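Ectonucleoside triphosphate diphosphohydrolase 4 (Homo sapiens, PDB 6WG5) belongs to the GDA1/CD39 family, whose members share the two-lobed fold of the actin-like ATPase clan. Local coordinates at residues Leu130-Met135 and Glu168-Lys173; Gly221-Gly226 and Ser379-Phe384; Ser229-Tyr234 and Val275-Gly280; Thr364-Val369 and Arg455-Pro460; Glu386-Thr391 and Leu466-Gln471. All blocks are in the same frame, centred on the assembly; numbering follows the deposited sequence.

Overall arrangement
Contacts 2, 3 and 5 belong to one mixed sheet. Strand 221-225 joins contact 2 to contact 3, because it also pairs with strand 229-235; their centres are about 10 Å apart. Contact 5 lies about 8 Å from contact 2, centre to centre, and adds the edge strand 466-468. Contact 4 packs on one face of this sheet. Phe457 there meets Leu223 of contact 2 and Phe278 of contact 3. Contact 1 belongs to the other large sheet, with its centre about 21 Å from that of contact 2, but Lys173 touches Val275 of contact 3. Contacts 3 and 4 both reach the NAG of a glycan attached to the protein itself.

Contact 1: residues Leu130-Met135 and Glu168-Lys173; sequences LCTAGM and EVISGK
Ile170, just past the end of strand 167-169, packs across Leu130. Its CG2 methyl is 4.0 Å from Leu130 CB, and the two side chains meet at about a right angle. CG1 of Ile170 lies between its own backbone N and carbonyl carbon (chi1 63°), close to Cys131 O, while CG2 is turned to the leucine. Cys131 and Val169 point to the other face of the strand pair, where Met135 of helix 133-136 packs on Val169. Met135 CE is 3.9 Å from Val169 CG2. Met135 CB already lies by this branch, and the bends at chi2 and chi3 bring CE back to it. Backbone bonds fix the parallel register. Cys131 N donates to Glu168 O at 3.2 Å, and Ile170 N donates to Cys131 O at 3.1 Å. Both strands lead almost at once into helices, an arrangement consistent with the beta-alpha units of the actin-like fold. Strand 127-131 lies between strands 40-48 and 167-169. Ser171 is the N-cap of helix 172-186, and its side chain caps a backbone N further on. Trp479 of helix 479-487 touches Leu130, Thr132 and Ile170. Helix 140-157 adds Ile146 on Met135 and Gln143 on Val169.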
# COMPACT_ATOMS: atom_id res chain seq x y z
N LEU A 130 -14.01 -6.20 5.38
CA LEU A 130 -13.25 -5.05 5.84
C LEU A 130 -13.39 -3.93 4.83
O LEU A 130 -13.02 -4.09 3.66
CB LEU A 130 -11.78 -5.43 6.05
CG LEU A 130 -11.57 -6.71 6.86
CD1 LEU A 130 -10.09 -7.08 6.90
CD2 LEU A 130 -12.12 -6.56 8.27
N CYS A 131 -13.92 -2.79 5.27
CA CYS A 131 -14.21 -1.66 4.41
C CYS A 131 -13.17 -0.56 4.62
O CYS A 131 -12.71 -0.35 5.74
CB CYS A 131 -15.61 -1.11 4.68
SG CYS A 131 -16.85 -2.40 4.96
N THR A 132 -12.83 0.14 3.54
CA THR A 132 -11.76 1.13 3.59
C THR A 132 -12.30 2.55 3.46
O THR A 132 -13.08 3.00 4.31
CB THR A 132 -10.73 0.84 2.49
OG1 THR A 132 -11.39 0.75 1.22
CG2 THR A 132 -10.00 -0.46 2.78
N ALA A 133 -11.90 3.28 2.41
CA ALA A 133 -12.15 4.72 2.36
C ALA A 133 -13.61 5.04 2.10
O ALA A 133 -14.11 6.08 2.56
CB ALA A 133 -11.27 5.36 1.29
N GLY A 134 -14.32 4.19 1.36
CA GLY A 134 -15.71 4.48 1.05
C GLY A 134 -16.57 4.65 2.29
O GLY A 134 -17.43 5.53 2.34
N MET A 135 -16.35 3.80 3.29
CA MET A 135 -17.13 3.84 4.52
C MET A 135 -16.54 4.75 5.58
O MET A 135 -17.26 5.13 6.52
CB MET A 135 -17.26 2.43 5.10
CG MET A 135 -18.14 1.50 4.27
SD MET A 135 -19.88 1.62 4.71
CE MET A 135 -19.88 0.89 6.35
N GLU A 168 -16.18 -4.92 9.89
CA GLU A 168 -15.51 -3.78 10.50
C GLU A 168 -15.06 -2.81 9.42
O GLU A 168 -14.75 -3.21 8.29
CB GLU A 168 -14.31 -4.26 11.33
CG GLU A 168 -13.41 -3.15 11.86
CD GLU A 168 -12.16 -3.70 12.52
OE1 GLU A 168 -11.45 -2.92 13.20
OE2 GLU A 168 -11.88 -4.91 12.36
N VAL A 169 -15.03 -1.53 9.78
CA VAL A 169 -14.43 -0.49 8.96
C VAL A 169 -13.02 -0.26 9.50
O VAL A 169 -12.85 0.29 10.59
CB VAL A 169 -15.25 0.81 8.99
CG1 VAL A 169 -14.58 1.89 8.16
CG2 VAL A 169 -16.67 0.55 8.50
N ILE A 170 -12.02 -0.68 8.73
CA ILE A 170 -10.63 -0.57 9.18
C ILE A 170 -10.10 0.82 8.86
O ILE A 170 -10.52 1.47 7.90
CB ILE A 170 -9.76 -1.67 8.53
CG1 ILE A 170 -9.72 -1.50 7.00
CG2 ILE A 170 -10.30 -3.05 8.90
CD1 ILE A 170 -8.70 -2.40 6.32
N SER A 171 -9.18 1.28 9.69
CA SER A 171 -8.54 2.57 9.48
C SER A 171 -7.45 2.46 8.42
O SER A 171 -6.99 1.37 8.07
CB SER A 171 -7.93 3.09 10.79
OG SER A 171 -6.96 2.19 11.29
N GLY A 172 -7.05 3.62 7.89
CA GLY A 172 -5.95 3.64 6.94
C GLY A 172 -4.66 3.10 7.53
O GLY A 172 -3.86 2.48 6.82
N LYS A 173 -4.45 3.32 8.83
CA LYS A 173 -3.29 2.75 9.50
C LYS A 173 -3.33 1.22 9.45
O LYS A 173 -2.33 0.57 9.16
CB LYS A 173 -3.24 3.24 10.95
CG LYS A 173 -1.99 2.85 11.72
CD LYS A 173 -2.33 2.67 13.19
CE LYS A 173 -1.16 3.00 14.10
NZ LYS A 173 -1.57 2.96 15.53

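Contact 2: residues Gly221-Gly226 and Ser379-Phe384; sequences GILDMG and SEFYGF
Phe381 lies against Gly221, with the glycine backbone N over one face of its ring. Gly221 CA is 4.1 Å from the ring centroid and 30° off the ring normal, an off-centre CH-pi contact. Phe381 CG sits beside its own backbone N (chi1 -80°), which brings the ring directly onto the glycine backbone. Leu223 continues this tight side, with its CD1 4.0 Å from Phe381 CD1. Ile222 and Phe384 pack on the other face of the sheet. There Ile222 CG2 meets the edge of the phenylalanine ring in plane, 3.8 Å from Phe384 CE2. Four backbone hydrogen bonds join the two parallel strands. One of them, Leu223 N to Tyr382 O, is 2.7 Å long. In the mixed sheet strand 221-225 lies between 229-235 and 381-385, and 381-385 is followed by the outermost strand 466-468. Strands 221-225 and 229-235 form a beta hairpin, and the sequence at its turn is consistent with the Asp-x-Gly-Gly motif of this family. Helix 172-186 covers the face with Ile222, Tyr382 and Phe384, while helix 436-456 touches Leu223. The looser, partly exposed places are at Asp224 and Glu380. Asp224 CG is 3.9 Å from Phe384 CB, with carboxylate and ring planes 48° apart. Asp224 OD1 is hydrogen-bonded to Ser385 OG. Glu380 turns away from strand 221-225 and forms salt bridges with Arg189 and Arg218.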
# COMPACT_ATOMS: atom_id res chain seq x y z
N GLY A 221 10.26 -2.37 3.82
CA GLY A 221 9.27 -1.31 3.87
C GLY A 221 8.58 -1.13 2.53
O GLY A 221 9.01 -1.66 1.51
N ILE A 222 7.48 -0.39 2.55
CA ILE A 222 6.70 -0.14 1.35
C ILE A 222 6.50 1.37 1.20
O ILE A 222 6.14 2.06 2.16
CB ILE A 222 5.34 -0.87 1.38
CG1 ILE A 222 4.61 -0.62 2.69
CG2 ILE A 222 5.56 -2.36 1.17
CD1 ILE A 222 3.23 -1.28 2.77
N LEU A 223 6.77 1.86 -0.00
CA LEU A 223 6.45 3.22 -0.41
C LEU A 223 5.41 3.14 -1.52
O LEU A 223 5.60 2.39 -2.49
CB LEU A 223 7.69 3.96 -0.90
CG LEU A 223 8.62 4.53 0.16
CD1 LEU A 223 10.04 4.58 -0.35
CD2 LEU A 223 8.15 5.91 0.57
N ASP A 224 4.32 3.89 -1.38
CA ASP A 224 3.24 3.86 -2.36
C ASP A 224 2.78 5.28 -2.62
O ASP A 224 2.26 5.94 -1.72
CB ASP A 224 2.08 2.99 -1.87
CG ASP A 224 1.20 2.50 -3.01
OD1 ASP A 224 1.18 3.16 -4.07
OD2 ASP A 224 0.53 1.46 -2.84
N MET A 225 2.95 5.74 -3.85
CA MET A 225 2.49 7.06 -4.28
C MET A 225 1.37 6.85 -5.29
O MET A 225 1.62 6.45 -6.43
CB MET A 225 3.63 7.88 -4.87
CG MET A 225 3.20 9.26 -5.36
SD MET A 225 4.57 10.25 -6.00
CE MET A 225 5.47 10.59 -4.49
N GLY A 226 0.14 7.11 -4.87
CA GLY A 226 -1.01 7.02 -5.73
C GLY A 226 -1.25 8.32 -6.47
O GLY A 226 -0.37 9.19 -6.55
N SER A 379 18.59 -1.30 5.58
CA SER A 379 17.16 -1.25 5.30
C SER A 379 16.93 -1.54 3.82
O SER A 379 17.87 -1.58 3.02
CB SER A 379 16.56 0.11 5.68
OG SER A 379 17.04 1.13 4.82
N GLU A 380 15.66 -1.76 3.48
CA GLU A 380 15.25 -1.95 2.09
C GLU A 380 13.79 -1.56 1.97
O GLU A 380 13.01 -1.72 2.91
CB GLU A 380 15.47 -3.39 1.62
CG GLU A 380 14.68 -4.43 2.39
CD GLU A 380 15.00 -5.85 1.96
OE1 GLU A 380 14.85 -6.16 0.76
OE2 GLU A 380 15.42 -6.65 2.83
N PHE A 381 13.43 -1.04 0.79
CA PHE A 381 12.07 -0.58 0.53
C PHE A 381 11.64 -1.02 -0.86
O PHE A 381 12.47 -1.14 -1.77
CB PHE A 381 11.95 0.94 0.62
CG PHE A 381 11.84 1.46 2.03
CD1 PHE A 381 10.62 1.85 2.55
CD2 PHE A 381 12.97 1.57 2.83
CE1 PHE A 381 10.52 2.34 3.84
CE2 PHE A 381 12.87 2.05 4.12
CZ PHE A 381 11.64 2.44 4.62
N TYR A 382 10.34 -1.26 -1.01
CA TYR A 382 9.71 -1.42 -2.31
C TYR A 382 8.92 -0.16 -2.64
O TYR A 382 8.27 0.41 -1.76
CB TYR A 382 8.79 -2.64 -2.34
CG TYR A 382 9.49 -3.95 -2.59
CD1 TYR A 382 9.35 -4.62 -3.80
CD2 TYR A 382 10.29 -4.52 -1.62
CE1 TYR A 382 9.99 -5.82 -4.03
CE2 TYR A 382 10.94 -5.73 -1.84
CZ TYR A 382 10.79 -6.37 -3.05
OH TYR A 382 11.43 -7.57 -3.27
N GLY A 383 8.98 0.26 -3.90
CA GLY A 383 8.24 1.42 -4.37
C GLY A 383 7.16 0.99 -5.35
O GLY A 383 7.44 0.32 -6.34
N PHE A 384 5.93 1.39 -5.06
CA PHE A 384 4.77 1.00 -5.85
C PHE A 384 4.13 2.22 -6.50
O PHE A 384 4.45 3.37 -6.19
CB PHE A 384 3.75 0.26 -4.98
CG PHE A 384 4.25 -1.05 -4.45
CD1 PHE A 384 4.30 -2.17 -5.26
CD2 PHE A 384 4.66 -1.16 -3.13
CE1 PHE A 384 4.76 -3.38 -4.76
CE2 PHE A 384 5.12 -2.37 -2.63
CZ PHE A 384 5.17 -3.48 -3.45

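Contact 3: residues Ser229-Tyr234 and Val275-Gly280; sequences STQIAY and VATFLG. With NAG (2-acetamido-2-deoxy-beta-D-glucopyranose), chain B.
Ile232 and Ala276 form the apolar centre of this antiparallel strand pair. Ile232 CG2 is 3.8 Å from Ala276 CB. The same methyl meets the edge of the Phe278 ring, 4.1 Å from CE2 of that residue. Ile232 CG1 is anti to the backbone N (chi1 179°), which leaves CG2 as the branch that does the touching. The other face of the sheet has a smaller apolar pair, with Ala233 CB 4.0 Å from Val275 CG2. Four backbone hydrogen bonds tie the strands. Ile232 and Ala276 bond to each other in both directions, as do Thr230 and Phe278. The bond from Ile232 N to Ala276 O is 3.0 Å long. Polar groups lie further out. Gln231 has an extended chain that crosses Thr277 obliquely, with its NE2 3.6 Å from Thr277 OG1. Ser229 OG lies against both methyls of Leu279. Thr230 OG1 is hydrogen-bonded to Phe281 O. At the far end, Leu279 O is 3.4 Å from C8 of the NAG, whose acetamido methyl also approaches Gly280. Strand 229-235 runs between strands 221-225 and 270-279 in the mixed sheet. Leu366 and Val369 from a loop pack on Phe278, and Leu223 of the next strand meets Ile232.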
# COMPACT_ATOMS: atom_id res chain seq x y z
N SER A 229 -2.76 10.24 -2.89
CA SER A 229 -2.07 10.09 -1.62
C SER A 229 -0.73 9.39 -1.80
O SER A 229 -0.52 8.64 -2.76
CB SER A 229 -2.92 9.29 -0.62
OG SER A 229 -4.18 9.92 -0.41
N THR A 230 0.17 9.66 -0.87
CA THR A 230 1.43 8.94 -0.74
C THR A 230 1.44 8.24 0.61
O THR A 230 1.14 8.86 1.63
CB THR A 230 2.63 9.89 -0.87
OG1 THR A 230 2.64 10.47 -2.18
CG2 THR A 230 3.94 9.14 -0.63
N GLN A 231 1.78 6.96 0.61
CA GLN A 231 1.79 6.15 1.82
C GLN A 231 3.18 5.56 2.02
O GLN A 231 3.86 5.20 1.06
CB GLN A 231 0.75 5.03 1.76
CG GLN A 231 0.51 4.34 3.10
CD GLN A 231 -0.32 3.08 2.97
OE1 GLN A 231 0.05 2.13 2.28
NE2 GLN A 231 -1.47 3.07 3.65
N ILE A 232 3.59 5.45 3.29
CA ILE A 232 4.87 4.88 3.66
C ILE A 232 4.66 4.01 4.89
O ILE A 232 3.98 4.40 5.83
CB ILE A 232 5.93 5.97 3.93
CG1 ILE A 232 7.26 5.34 4.35
CG2 ILE A 232 5.44 6.93 5.00
CD1 ILE A 232 8.42 6.31 4.40
N ALA A 233 5.26 2.81 4.87
CA ALA A 233 5.16 1.90 6.00
C ALA A 233 6.46 1.12 6.13
O ALA A 233 6.97 0.59 5.13
CB ALA A 233 3.98 0.94 5.85
N TYR A 234 7.00 1.05 7.34
CA TYR A 234 8.21 0.27 7.57
C TYR A 234 8.32 -0.08 9.05
O TYR A 234 7.66 0.50 9.91
CB TYR A 234 9.45 1.03 7.11
CG TYR A 234 9.59 2.42 7.70
CD1 TYR A 234 10.32 2.64 8.86
CD2 TYR A 234 9.00 3.51 7.08
CE1 TYR A 234 10.46 3.90 9.39
CE2 TYR A 234 9.13 4.78 7.61
CZ TYR A 234 9.86 4.97 8.76
OH TYR A 234 9.98 6.24 9.27
N VAL A 275 3.30 3.68 10.07
CA VAL A 275 2.43 3.83 8.90
C VAL A 275 1.98 5.28 8.83
O VAL A 275 1.42 5.81 9.79
CB VAL A 275 1.22 2.88 8.97
CG1 VAL A 275 0.32 3.08 7.75
CG2 VAL A 275 1.67 1.44 9.07
N ALA A 276 2.21 5.92 7.68
CA ALA A 276 1.79 7.29 7.47
C ALA A 276 1.18 7.43 6.09
O ALA A 276 1.73 6.91 5.11
CB ALA A 276 2.97 8.26 7.62
N THR A 277 0.05 8.12 6.01
CA THR A 277 -0.64 8.40 4.76
C THR A 277 -0.78 9.91 4.62
O THR A 277 -1.14 10.59 5.58
CB THR A 277 -2.02 7.73 4.73
OG1 THR A 277 -1.90 6.36 5.13
CG2 THR A 277 -2.62 7.79 3.34
N PHE A 278 -0.49 10.42 3.42
CA PHE A 278 -0.45 11.86 3.17
C PHE A 278 -1.44 12.20 2.06
O PHE A 278 -1.14 12.05 0.87
CB PHE A 278 0.97 12.29 2.81
CG PHE A 278 1.97 12.02 3.89
CD1 PHE A 278 2.16 12.93 4.92
CD2 PHE A 278 2.72 10.85 3.88
CE1 PHE A 278 3.09 12.67 5.93
CE2 PHE A 278 3.64 10.60 4.89
CZ PHE A 278 3.83 11.51 5.91
N LEU A 279 -2.63 12.66 2.46
CA LEU A 279 -3.64 13.07 1.49
C LEU A 279 -3.21 14.34 0.78
O LEU A 279 -2.75 15.30 1.41
CB LEU A 279 -4.98 13.29 2.20
CG LEU A 279 -5.97 12.12 2.24
CD1 LEU A 279 -6.64 11.96 0.88
CD2 LEU A 279 -5.28 10.83 2.66
N GLY A 280 -3.35 14.36 -0.54
CA GLY A 280 -2.95 15.50 -1.33
C GLY A 280 -1.48 15.55 -1.67
O GLY A 280 -1.00 16.59 -2.13
C1 NAG B . -0.01 22.43 2.82
C2 NAG B . -1.42 21.84 2.87
C3 NAG B . -2.47 22.92 2.64
C4 NAG B . -2.24 24.12 3.55
C5 NAG B . -0.80 24.60 3.43
C6 NAG B . -0.46 25.71 4.40
C7 NAG B . -1.89 19.53 2.18
C8 NAG B . -2.01 18.58 1.02
N2 NAG B . -1.56 20.79 1.87
O3 NAG B . -3.76 22.38 2.88
O4 NAG B . -3.09 25.19 3.15
O5 NAG B . 0.09 23.52 3.73
O6 NAG B . 0.95 25.90 4.49
O7 NAG B . -2.07 19.16 3.33

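Contact 4: residues Thr364-Val369 and Arg455-Pro460; sequences TSLNGV and RGFSFP. With NAG (2-acetamido-2-deoxy-beta-D-glucopyranose), chain B.
Ser365 and Leu366, in a loop beside an attached glycan, pack on Gly456 and Phe457 near the end of helix 436-456. The loop is compact. Ser365 N donates to Val369 O at 3.0 Å, and Val369 N donates to Leu366 O at the same distance. Asn367 stands on its glycan side, with ND2 3.4 Å from O7 of the NAG. Its OD1 accepts a hydrogen bond from Asn357 ND2. Asn357 begins an Asn-Lys-Thr sequon and is probably the attachment site. On the helix side, the CD2 branch of Leu366 is 3.6 Å from Gly456 CA. Here the leucine packs directly on backbone. The CD1 branch turns to Phe457 and comes 4.2 Å from its CZ. Ser365 CB approaches the same ring obliquely, 3.8 Å from Phe457 CD1. With CG of Phe457 anti to the carbonyl carbon (chi1 -62°), the ring swings back to the loop although CB points away from it. The ring also rests on Thr230 and Ile232 of the sheet. Direct contact between the two segments is thus mainly carbon packing. Polar ties come from neighbours: Lys358 NZ donates to both Ser365 O and Arg455 O, so a single ammonium group bridges the loop and the helix end.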
# COMPACT_ATOMS: atom_id res chain seq x y z
N THR A 364 10.70 15.05 11.12
CA THR A 364 9.46 15.22 10.39
C THR A 364 9.72 15.17 8.89
O THR A 364 10.79 15.57 8.42
CB THR A 364 8.76 16.54 10.74
OG1 THR A 364 9.66 17.64 10.52
CG2 THR A 364 8.30 16.53 12.20
N SER A 365 8.73 14.67 8.16
CA SER A 365 8.84 14.51 6.71
C SER A 365 7.88 15.46 6.00
O SER A 365 8.11 16.67 5.97
CB SER A 365 8.56 13.06 6.32
OG SER A 365 7.32 12.62 6.84
N LEU A 366 6.80 14.92 5.43
CA LEU A 366 5.83 15.76 4.73
C LEU A 366 4.83 16.33 5.71
O LEU A 366 4.45 15.68 6.69
CB LEU A 366 5.09 14.95 3.67
CG LEU A 366 5.93 14.22 2.62
CD1 LEU A 366 5.01 13.47 1.67
CD2 LEU A 366 6.81 15.19 1.86
N ASN A 367 4.39 17.56 5.45
CA ASN A 367 3.30 18.18 6.20
C ASN A 367 3.60 18.26 7.69
O ASN A 367 2.68 18.33 8.51
CB ASN A 367 2.00 17.41 5.97
CG ASN A 367 0.80 18.32 5.79
OD1 ASN A 367 0.94 19.52 5.54
ND2 ASN A 367 -0.39 17.74 5.91
N GLY A 368 4.88 18.25 8.06
CA GLY A 368 5.25 18.31 9.46
C GLY A 368 4.90 17.09 10.28
O GLY A 368 4.81 17.18 11.50
N VAL A 369 4.70 15.95 9.63
CA VAL A 369 4.31 14.73 10.33
C VAL A 369 5.57 14.04 10.84
O VAL A 369 6.60 14.02 10.17
CB VAL A 369 3.50 13.80 9.40
CG1 VAL A 369 3.24 12.46 10.07
CG2 VAL A 369 2.19 14.46 9.02
N ARG A 455 13.96 14.20 -0.06
CA ARG A 455 13.90 15.33 0.86
C ARG A 455 12.60 15.32 1.66
O ARG A 455 12.55 15.85 2.77
CB ARG A 455 14.06 16.65 0.11
CG ARG A 455 15.51 17.11 0.04
CD ARG A 455 15.66 18.58 -0.33
NE ARG A 455 15.40 18.83 -1.74
CZ ARG A 455 15.81 19.91 -2.40
NH1 ARG A 455 16.51 20.84 -1.77
NH2 ARG A 455 15.53 20.05 -3.69
N GLY A 456 11.55 14.72 1.11
CA GLY A 456 10.35 14.50 1.89
C GLY A 456 10.62 13.50 2.99
O GLY A 456 10.45 13.81 4.18
N PHE A 457 11.06 12.30 2.61
CA PHE A 457 11.37 11.24 3.55
C PHE A 457 12.85 11.15 3.89
O PHE A 457 13.23 10.36 4.76
CB PHE A 457 10.89 9.89 3.00
CG PHE A 457 9.40 9.81 2.79
CD1 PHE A 457 8.52 10.22 3.79
CD2 PHE A 457 8.88 9.34 1.60
CE1 PHE A 457 7.16 10.15 3.60
CE2 PHE A 457 7.51 9.26 1.41
CZ PHE A 457 6.65 9.67 2.41
N SER A 458 13.70 11.93 3.21
CA SER A 458 15.11 12.09 3.56
C SER A 458 15.94 10.84 3.26
O SER A 458 16.90 10.54 3.97
CB SER A 458 15.27 12.48 5.04
OG SER A 458 14.61 13.70 5.32
N PHE A 459 15.59 10.11 2.21
CA PHE A 459 16.43 8.99 1.79
C PHE A 459 17.72 9.52 1.17
O PHE A 459 17.68 10.45 0.36
CB PHE A 459 15.69 8.10 0.79
CG PHE A 459 14.74 7.12 1.43
CD1 PHE A 459 15.11 5.81 1.65
CD2 PHE A 459 13.46 7.52 1.80
CE1 PHE A 459 14.24 4.91 2.24
CE2 PHE A 459 12.58 6.62 2.38
CZ PHE A 459 12.97 5.32 2.60
N PRO A 460 18.88 8.95 1.52
CA PRO A 460 20.13 9.43 0.92
C PRO A 460 20.09 9.34 -0.60
O PRO A 460 19.48 8.44 -1.17
CB PRO A 460 21.19 8.50 1.51
CG PRO A 460 20.58 7.95 2.75
CD PRO A 460 19.11 7.86 2.48
C1 NAG B . -0.01 22.43 2.82
C2 NAG B . -1.42 21.84 2.87
C3 NAG B . -2.47 22.92 2.64
C4 NAG B . -2.24 24.12 3.55
C5 NAG B . -0.80 24.60 3.43
C6 NAG B . -0.46 25.71 4.40
C7 NAG B . -1.89 19.53 2.18
C8 NAG B . -2.01 18.58 1.02
N2 NAG B . -1.56 20.79 1.87
O3 NAG B . -3.76 22.38 2.88
O4 NAG B . -3.09 25.19 3.15
O5 NAG B . 0.09 23.52 3.73
O6 NAG B . 0.95 25.90 4.49
O7 NAG B . -2.07 19.16 3.33

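Contact 5: residues Glu386-Thr391 and Leu466-Gln471; sequences EFYYCT and LKTALQ
Leu470 packs against two aromatic rings, those of Tyr388 and Tyr389, and crosses each side chain at about a right angle. Over Tyr388 it lies on a face. Leu470 CB is 4.2 Å from the ring centroid and 20° off the ring normal, a CH-pi contact. Leu470 N is above the same ring, offset toward its rim. The Tyr388 edge is turned to the preceding backbone, with CD1 3.8 Å from Thr468 C and near the ring plane. Tyr388 CG is anti to the backbone N (chi1 -177°), which carries the ring out along the chain from Thr468 to Leu470. Leu470 CD1 comes to the Tyr389 ring obliquely, nearest CE1. Tyr389 also stacks on His433. Helix 386-392 follows directly after strand 381-385, and strand 466-468 is an outermost strand of the same sheet. The helix crosses strand 466-468 at 75°, with the two short axes 8.2 Å apart, and also reaches strand 221-225 through Phe387. Thr468 is the strand residue nearest the helix. Its CG2 methyl is 4.1 Å from Phe387 CB, and its OG1 meets Thr391 OG1 tip to tip at 3.1 Å. Thr468 OG1 accepts a hydrogen bond from Gly399 N. Phe387 extends the packing inward to Leu223, Met225 and Met449.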
# COMPACT_ATOMS: atom_id res chain seq x y z
N GLU A 386 3.31 5.23 -8.57
CA GLU A 386 4.10 6.19 -9.34
C GLU A 386 5.60 5.89 -9.25
O GLU A 386 6.34 6.19 -10.20
CB GLU A 386 3.83 7.61 -8.85
CG GLU A 386 2.41 8.09 -9.13
CD GLU A 386 2.11 8.16 -10.62
OE1 GLU A 386 3.06 8.37 -11.40
OE2 GLU A 386 0.93 8.00 -10.99
N PHE A 387 6.06 5.32 -8.14
CA PHE A 387 7.47 4.96 -8.04
C PHE A 387 7.88 4.01 -9.17
O PHE A 387 9.03 4.05 -9.62
CB PHE A 387 7.77 4.34 -6.68
CG PHE A 387 7.78 5.33 -5.55
CD1 PHE A 387 8.86 6.17 -5.36
CD2 PHE A 387 6.70 5.42 -4.69
CE1 PHE A 387 8.87 7.09 -4.33
CE2 PHE A 387 6.70 6.34 -3.65
CZ PHE A 387 7.79 7.17 -3.47
N TYR A 388 6.96 3.17 -9.63
CA TYR A 388 7.23 2.29 -10.76
C TYR A 388 6.88 2.95 -12.09
O TYR A 388 7.66 2.85 -13.05
CB TYR A 388 6.44 0.99 -10.61
CG TYR A 388 6.72 -0.02 -11.70
CD1 TYR A 388 7.86 -0.80 -11.68
CD2 TYR A 388 5.83 -0.19 -12.76
CE1 TYR A 388 8.12 -1.72 -12.67
CE2 TYR A 388 6.08 -1.10 -13.76
CZ TYR A 388 7.22 -1.87 -13.71
OH TYR A 388 7.48 -2.79 -14.71
N TYR A 389 5.73 3.62 -12.17
CA TYR A 389 5.32 4.25 -13.42
C TYR A 389 6.32 5.33 -13.84
O TYR A 389 6.59 5.50 -15.04
CB TYR A 389 3.92 4.85 -13.27
CG TYR A 389 2.86 3.84 -12.90
CD1 TYR A 389 2.87 2.56 -13.43
CD2 TYR A 389 1.85 4.17 -12.01
CE1 TYR A 389 1.89 1.64 -13.09
CE2 TYR A 389 0.87 3.26 -11.66
CZ TYR A 389 0.90 1.99 -12.20
OH TYR A 389 -0.07 1.08 -11.86
N CYS A 390 6.88 6.06 -12.88
CA CYS A 390 7.80 7.15 -13.20
C CYS A 390 9.20 6.66 -13.53
O CYS A 390 10.00 7.44 -14.07
CB CYS A 390 7.87 8.14 -12.04
SG CYS A 390 6.37 9.14 -11.83
N THR A 391 9.54 5.41 -13.22
CA THR A 391 10.83 4.84 -13.59
C THR A 391 10.76 3.94 -14.81
O THR A 391 11.75 3.81 -15.52
CB THR A 391 11.43 4.04 -12.43
OG1 THR A 391 10.52 3.02 -12.01
CG2 THR A 391 11.76 4.95 -11.25
N LEU A 466 16.27 0.65 -2.70
CA LEU A 466 14.91 0.85 -3.17
C LEU A 466 14.69 0.06 -4.45
O LEU A 466 15.50 0.13 -5.38
CB LEU A 466 14.60 2.33 -3.43
CG LEU A 466 13.25 2.59 -4.09
CD1 LEU A 466 12.11 2.20 -3.16
CD2 LEU A 466 13.11 4.04 -4.53
N LYS A 467 13.60 -0.70 -4.50
CA LYS A 467 13.20 -1.41 -5.71
C LYS A 467 11.79 -0.97 -6.06
O LYS A 467 10.85 -1.22 -5.29
CB LYS A 467 13.26 -2.93 -5.53
CG LYS A 467 13.15 -3.67 -6.85
CD LYS A 467 12.64 -5.09 -6.69
CE LYS A 467 13.64 -5.98 -5.97
NZ LYS A 467 13.46 -7.42 -6.34
N THR A 468 11.64 -0.31 -7.20
CA THR A 468 10.32 0.02 -7.70
C THR A 468 9.75 -1.18 -8.44
O THR A 468 10.48 -1.90 -9.12
CB THR A 468 10.38 1.24 -8.62
OG1 THR A 468 11.08 0.90 -9.83
CG2 THR A 468 11.10 2.39 -7.93
N ALA A 469 8.45 -1.40 -8.29
CA ALA A 469 7.84 -2.61 -8.82
C ALA A 469 6.33 -2.43 -8.85
O ALA A 469 5.77 -1.60 -8.13
CB ALA A 469 8.21 -3.84 -7.99
N LEU A 470 5.69 -3.22 -9.71
CA LEU A 470 4.24 -3.29 -9.77
C LEU A 470 3.68 -4.48 -9.01
O LEU A 470 2.56 -4.40 -8.50
CB LEU A 470 3.79 -3.35 -11.23
CG LEU A 470 2.49 -2.63 -11.61
CD1 LEU A 470 2.53 -1.15 -11.24
CD2 LEU A 470 2.24 -2.79 -13.10
N GLN A 471 4.44 -5.56 -8.93
CA GLN A 471 4.01 -6.76 -8.23
C GLN A 471 5.24 -7.45 -7.65
O GLN A 471 6.38 -7.09 -7.94
CB GLN A 471 3.23 -7.69 -9.16
CG GLN A 471 3.88 -7.93 -10.51
CD GLN A 471 2.96 -8.62 -11.49
OE1 GLN A 471 1.73 -8.53 -11.37
NE2 GLN A 471 3.53 -9.31 -12.47